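Long-range contact in intracellular protein transport protein USO1 (Saccharomyces cerevisiae S288c, PDB 6LSU), which is required for protein transport from the ER to the Golgi complex, acting as a membrane tether with a globular head and a coiled-coil tail: residues A[538-550]-A[557-569]. Numbering follows the deposited sequence.
Sequences LREITRNVTTGND and LKAIQTISELLTT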
loop_
_atom_site.group_PDB
_atom_site.type_symbol
_atom_site.label_atom_id
_atom_site.label_comp_id
_atom_site.label_asym_id
_atom_site.label_seq_id
_atom_site.Cartn_x
_atom_site.Cartn_y
_atom_site.Cartn_z
ATOM N N LEU A 538 -3.081 -31.223 7.850
ATOM C CA LEU A 538 -3.458 -30.577 6.576
ATOM C C LEU A 538 -2.696 -31.300 5.456
ATOM O O LEU A 538 -3.296 -31.610 4.410
ATOM C CB LEU A 538 -3.113 -29.086 6.637
ATOM C CG LEU A 538 -3.825 -28.261 7.706
ATOM C CD1 LEU A 538 -3.131 -26.912 7.882
ATOM C CD2 LEU A 538 -5.285 -28.049 7.352
ATOM N N ARG A 539 -1.405 -31.550 5.664
ATOM C CA ARG A 539 -0.572 -32.336 4.710
ATOM C C ARG A 539 -1.287 -33.655 4.402
ATOM O O ARG A 539 -1.619 -33.918 3.213
ATOM C CB ARG A 539 0.832 -32.536 5.287
ATOM C CG ARG A 539 1.675 -31.268 5.272
ATOM C CD ARG A 539 2.933 -31.393 6.105
ATOM N NE ARG A 539 3.928 -30.337 5.907
ATOM C CZ ARG A 539 4.972 -30.409 5.061
ATOM N NH1 ARG A 539 5.156 -31.473 4.299
ATOM N NH2 ARG A 539 5.838 -29.419 4.982
ATOM N N GLU A 540 -1.604 -34.391 5.472
ATOM C CA GLU A 540 -2.265 -35.717 5.438
ATOM C C GLU A 540 -3.564 -35.667 4.663
ATOM O O GLU A 540 -3.780 -36.592 3.924
ATOM C CB GLU A 540 -2.498 -36.239 6.856
ATOM C CG GLU A 540 -1.206 -36.752 7.471
ATOM C CD GLU A 540 -0.322 -37.514 6.483
ATOM O OE1 GLU A 540 0.836 -37.024 6.200
ATOM O OE2 GLU A 540 -0.806 -38.571 5.960
ATOM N N ILE A 541 -4.387 -34.646 4.829
ATOM C CA ILE A 541 -5.669 -34.539 4.070
ATOM C C ILE A 541 -5.370 -34.410 2.580
ATOM O O ILE A 541 -6.188 -34.867 1.763
ATOM C CB ILE A 541 -6.520 -33.341 4.568
ATOM C CG1 ILE A 541 -6.995 -33.564 6.004
ATOM C CG2 ILE A 541 -7.694 -33.081 3.614
ATOM C CD1 ILE A 541 -7.644 -32.354 6.624
ATOM N N THR A 542 -4.301 -33.702 2.225
ATOM C CA THR A 542 -3.997 -33.354 0.813
ATOM C C THR A 542 -3.411 -34.604 0.180
ATOM O O THR A 542 -3.832 -34.952 -0.952
ATOM C CB THR A 542 -3.045 -32.158 0.686
ATOM O OG1 THR A 542 -3.639 -31.010 1.292
ATOM C CG2 THR A 542 -2.726 -31.853 -0.768
ATOM N N ARG A 543 -2.549 -35.287 0.936
ATOM C CA ARG A 543 -1.909 -36.568 0.520
ATOM C C ARG A 543 -3.000 -37.597 0.179
ATOM O O ARG A 543 -2.935 -38.245 -0.897
ATOM C CB ARG A 543 -0.946 -37.088 1.592
ATOM C CG ARG A 543 0.146 -37.975 1.028
ATOM C CD ARG A 543 1.275 -38.335 1.982
ATOM N NE ARG A 543 0.791 -38.985 3.189
ATOM C CZ ARG A 543 0.192 -40.180 3.249
ATOM N NH1 ARG A 543 -0.014 -40.901 2.162
ATOM N NH2 ARG A 543 -0.233 -40.640 4.413
ATOM N N ASN A 544 -3.994 -37.776 1.027
ATOM C CA ASN A 544 -4.870 -38.978 0.908
ATOM C C ASN A 544 -6.019 -38.692 -0.056
ATOM O O ASN A 544 -6.949 -39.472 -0.087
ATOM C CB ASN A 544 -5.243 -39.521 2.289
ATOM C CG ASN A 544 -3.992 -40.043 2.989
ATOM O OD1 ASN A 544 -3.231 -40.833 2.410
ATOM N ND2 ASN A 544 -3.729 -39.564 4.202
ATOM N N VAL A 545 -5.919 -37.638 -0.858
ATOM C CA VAL A 545 -6.884 -37.387 -1.960
ATOM C C VAL A 545 -6.489 -38.258 -3.158
ATOM O O VAL A 545 -5.283 -38.307 -3.528
ATOM C CB VAL A 545 -6.954 -35.894 -2.340
ATOM C CG1 VAL A 545 -7.497 -35.690 -3.729
ATOM C CG2 VAL A 545 -7.789 -35.108 -1.353
ATOM N N THR A 546 -7.496 -38.851 -3.790
ATOM C CA THR A 546 -7.386 -39.744 -4.971
ATOM C C THR A 546 -8.081 -39.062 -6.155
ATOM O O THR A 546 -9.037 -38.301 -5.910
ATOM C CB THR A 546 -8.044 -41.078 -4.623
ATOM O OG1 THR A 546 -9.427 -40.723 -4.506
ATOM C CG2 THR A 546 -7.505 -41.703 -3.349
ATOM N N THR A 547 -7.624 -39.300 -7.387
ATOM C CA THR A 547 -8.160 -38.602 -8.588
ATOM C C THR A 547 -8.348 -39.573 -9.759
ATOM O O THR A 547 -8.072 -40.786 -9.598
ATOM C CB THR A 547 -7.243 -37.450 -9.012
ATOM O OG1 THR A 547 -6.096 -38.015 -9.653
ATOM C CG2 THR A 547 -6.789 -36.591 -7.852
ATOM N N GLY A 548 -8.838 -39.026 -10.878
ATOM C CA GLY A 548 -8.777 -39.610 -12.233
ATOM C C GLY A 548 -8.341 -38.569 -13.260
ATOM O O GLY A 548 -9.065 -37.565 -13.414
ATOM N N ASN A 549 -7.198 -38.770 -13.933
ATOM C CA ASN A 549 -6.649 -37.789 -14.912
ATOM C C ASN A 549 -5.549 -38.406 -15.796
ATOM O O ASN A 549 -5.117 -39.543 -15.514
ATOM C CB ASN A 549 -6.138 -36.532 -14.199
ATOM C CG ASN A 549 -6.653 -35.265 -14.844
ATOM O OD1 ASN A 549 -7.841 -34.951 -14.757
ATOM N ND2 ASN A 549 -5.767 -34.540 -15.505
ATOM N N ASP A 550 -5.117 -37.651 -16.822
ATOM C CA ASP A 550 -4.106 -38.036 -17.850
ATOM C C ASP A 550 -4.533 -39.388 -18.441
ATOM O O ASP A 550 -3.765 -39.918 -19.279
ATOM C CB ASP A 550 -2.673 -38.024 -17.279
ATOM C CG ASP A 550 -1.748 -36.905 -17.767
ATOM O OD1 ASP A 550 -2.088 -36.227 -18.759
ATOM O OD2 ASP A 550 -0.667 -36.723 -17.156
ATOM N N LEU A 557 -5.738 -42.880 -8.302
ATOM C CA LEU A 557 -4.357 -42.325 -8.159
ATOM C C LEU A 557 -4.274 -41.195 -7.105
ATOM O O LEU A 557 -4.973 -40.151 -7.241
ATOM C CB LEU A 557 -3.880 -41.861 -9.540
ATOM C CG LEU A 557 -2.363 -41.705 -9.706
ATOM C CD1 LEU A 557 -1.597 -42.847 -9.036
ATOM C CD2 LEU A 557 -1.983 -41.594 -11.176
ATOM N N LYS A 558 -3.408 -41.387 -6.102
ATOM C CA LYS A 558 -3.220 -40.478 -4.935
ATOM C C LYS A 558 -2.564 -39.152 -5.360
ATOM O O LYS A 558 -1.998 -39.095 -6.463
ATOM C CB LYS A 558 -2.287 -41.107 -3.904
ATOM C CG LYS A 558 -2.955 -41.795 -2.731
ATOM C CD LYS A 558 -1.922 -42.362 -1.761
ATOM C CE LYS A 558 -2.408 -42.476 -0.336
ATOM N NZ LYS A 558 -3.836 -42.872 -0.260
ATOM N N ALA A 559 -2.587 -38.135 -4.490
ATOM C CA ALA A 559 -2.218 -36.742 -4.842
ATOM C C ALA A 559 -0.756 -36.685 -5.321
ATOM O O ALA A 559 -0.487 -36.151 -6.436
ATOM C CB ALA A 559 -2.448 -35.829 -3.654
ATOM N N ILE A 560 0.178 -37.199 -4.515
ATOM C CA ILE A 560 1.624 -37.031 -4.786
ATOM C C ILE A 560 2.027 -37.736 -6.091
ATOM O O ILE A 560 2.984 -37.283 -6.727
ATOM C CB ILE A 560 2.461 -37.561 -3.622
ATOM C CG1 ILE A 560 2.326 -36.629 -2.414
ATOM C CG2 ILE A 560 3.918 -37.731 -4.073
ATOM C CD1 ILE A 560 3.339 -36.866 -1.308
ATOM N N GLN A 561 1.399 -38.843 -6.451
ATOM C CA GLN A 561 1.745 -39.573 -7.700
ATOM C C GLN A 561 1.095 -38.849 -8.891
ATOM O O GLN A 561 1.772 -38.598 -9.881
ATOM C CB GLN A 561 1.349 -41.051 -7.601
ATOM C CG GLN A 561 2.455 -41.993 -8.074
ATOM C CD GLN A 561 3.705 -41.862 -7.234
ATOM O OE1 GLN A 561 4.742 -41.380 -7.686
ATOM N NE2 GLN A 561 3.603 -42.285 -5.984
ATOM N N THR A 562 -0.146 -38.426 -8.757
ATOM C CA THR A 562 -0.836 -37.535 -9.741
ATOM C C THR A 562 -0.029 -36.249 -10.036
ATOM O O THR A 562 0.054 -35.821 -11.202
ATOM C CB THR A 562 -2.215 -37.107 -9.247
ATOM O OG1 THR A 562 -2.999 -38.207 -8.783
ATOM C CG2 THR A 562 -2.996 -36.434 -10.353
ATOM N N ILE A 563 0.513 -35.599 -9.028
ATOM C CA ILE A 563 1.332 -34.354 -9.201
ATOM C C ILE A 563 2.630 -34.752 -9.930
ATOM O O ILE A 563 3.096 -33.939 -10.790
ATOM C CB ILE A 563 1.605 -33.685 -7.825
ATOM C CG1 ILE A 563 0.327 -33.054 -7.265
ATOM C CG2 ILE A 563 2.724 -32.653 -7.878
ATOM C CD1 ILE A 563 0.355 -32.824 -5.772
ATOM N N SER A 564 3.199 -35.931 -9.599
ATOM C CA SER A 564 4.460 -36.459 -10.207
ATOM C C SER A 564 4.292 -36.605 -11.723
ATOM O O SER A 564 5.103 -36.053 -12.452
ATOM C CB SER A 564 4.888 -37.740 -9.575
ATOM O OG SER A 564 5.332 -37.532 -8.233
ATOM N N GLU A 565 3.229 -37.276 -12.157
ATOM C CA GLU A 565 2.822 -37.388 -13.578
ATOM C C GLU A 565 2.686 -35.983 -14.169
ATOM O O GLU A 565 3.313 -35.729 -15.221
ATOM C CB GLU A 565 1.513 -38.176 -13.716
ATOM C CG GLU A 565 1.636 -39.441 -14.560
ATOM C CD GLU A 565 1.021 -40.674 -13.915
ATOM O OE1 GLU A 565 1.524 -41.079 -12.832
ATOM O OE2 GLU A 565 0.020 -41.200 -14.470
ATOM N N LEU A 566 1.945 -35.081 -13.508
ATOM C CA LEU A 566 1.758 -33.677 -13.981
ATOM C C LEU A 566 3.122 -32.993 -14.120
ATOM O O LEU A 566 3.366 -32.376 -15.171
ATOM C CB LEU A 566 0.831 -32.930 -13.015
ATOM C CG LEU A 566 -0.639 -33.298 -13.170
ATOM C CD1 LEU A 566 -1.460 -32.863 -11.957
ATOM C CD2 LEU A 566 -1.197 -32.749 -14.482
ATOM N N LEU A 567 3.985 -33.129 -13.118
ATOM C CA LEU A 567 5.358 -32.560 -13.119
ATOM C C LEU A 567 6.084 -33.005 -14.392
ATOM O O LEU A 567 6.348 -32.117 -15.254
ATOM C CB LEU A 567 6.104 -33.015 -11.863
ATOM C CG LEU A 567 7.393 -32.277 -11.559
ATOM C CD1 LEU A 567 8.140 -32.925 -10.410
ATOM C CD2 LEU A 567 8.267 -32.219 -12.782
ATOM N N THR A 568 6.370 -34.311 -14.510
ATOM C CA THR A 568 7.217 -34.897 -15.590
ATOM C C THR A 568 6.644 -34.438 -16.922
ATOM O O THR A 568 7.416 -33.832 -17.663
ATOM C CB THR A 568 7.278 -36.426 -15.537
ATOM O OG1 THR A 568 5.968 -37.006 -15.519
ATOM C CG2 THR A 568 8.035 -36.911 -14.327
ATOM N N THR A 569 5.323 -34.572 -17.136
ATOM C CA THR A 569 4.629 -33.978 -18.310
ATOM C C THR A 569 4.941 -32.483 -18.501
ATOM O O THR A 569 4.636 -31.972 -19.595
ATOM C CB THR A 569 3.112 -34.095 -18.196
ATOM O OG1 THR A 569 2.676 -35.433 -17.940
ATOM C CG2 THR A 569 2.387 -33.599 -19.420
#
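Two threonine torsions bring Thr547 and Thr562 together: OG1 of Thr547 stands between its own backbone N and carbonyl carbon (chi1 75°), while OG1 of Thr562 lies anti to its carbonyl carbon (chi1 -49°). The two side chains meet at an angle, with OG1 of Thr547 3.2 Å from OG1 of Thr562; the Thr547 proton may go to either Thr562 OG1 or Leu557 O. Thr562 OG1 donates to Lys558 O at 2.7 Å, one turn back, from above the carbonyl plane. The backbone here is a minimal antiparallel ladder, in which Thr547 and Leu557 form the hydrogen-bonded pair and Thr546 and Lys558 the non-hydrogen-bonded one. Thr547 N reaches Leu557 O at 2.8 Å, and the return bond from Leu557 N to Thr547 O is weak. Lys558, at the N-cap position, ends the second strand and leads directly into helix 559-568. There the methyl of Ala559 points toward the end of helix 535-543, its CB 3.2 Å from Thr542 O. Beside it, chi1 of Arg543 (-154°) sets CG 4.1 Å from Ile560 CD1, and a bend at chi3 turns the guanidinium to form a salt bridge with Glu540, NH2 to OE2 at 2.6 Å. NH1 of Arg543 forms a salt bridge with Asp599 of helix 594-601, and Val545 packs on helix 439-459. This beta hairpin thus links two helices in the armadillo-type head of the tether. Glu540 and Asp599 probably offset the charge of Arg543, easing the approach of its NH1 to Lys558 NZ (4.9 Å), whose side chain also touches Asp599, so that two cationic groups can lie close together where the helix end meets the hairpin.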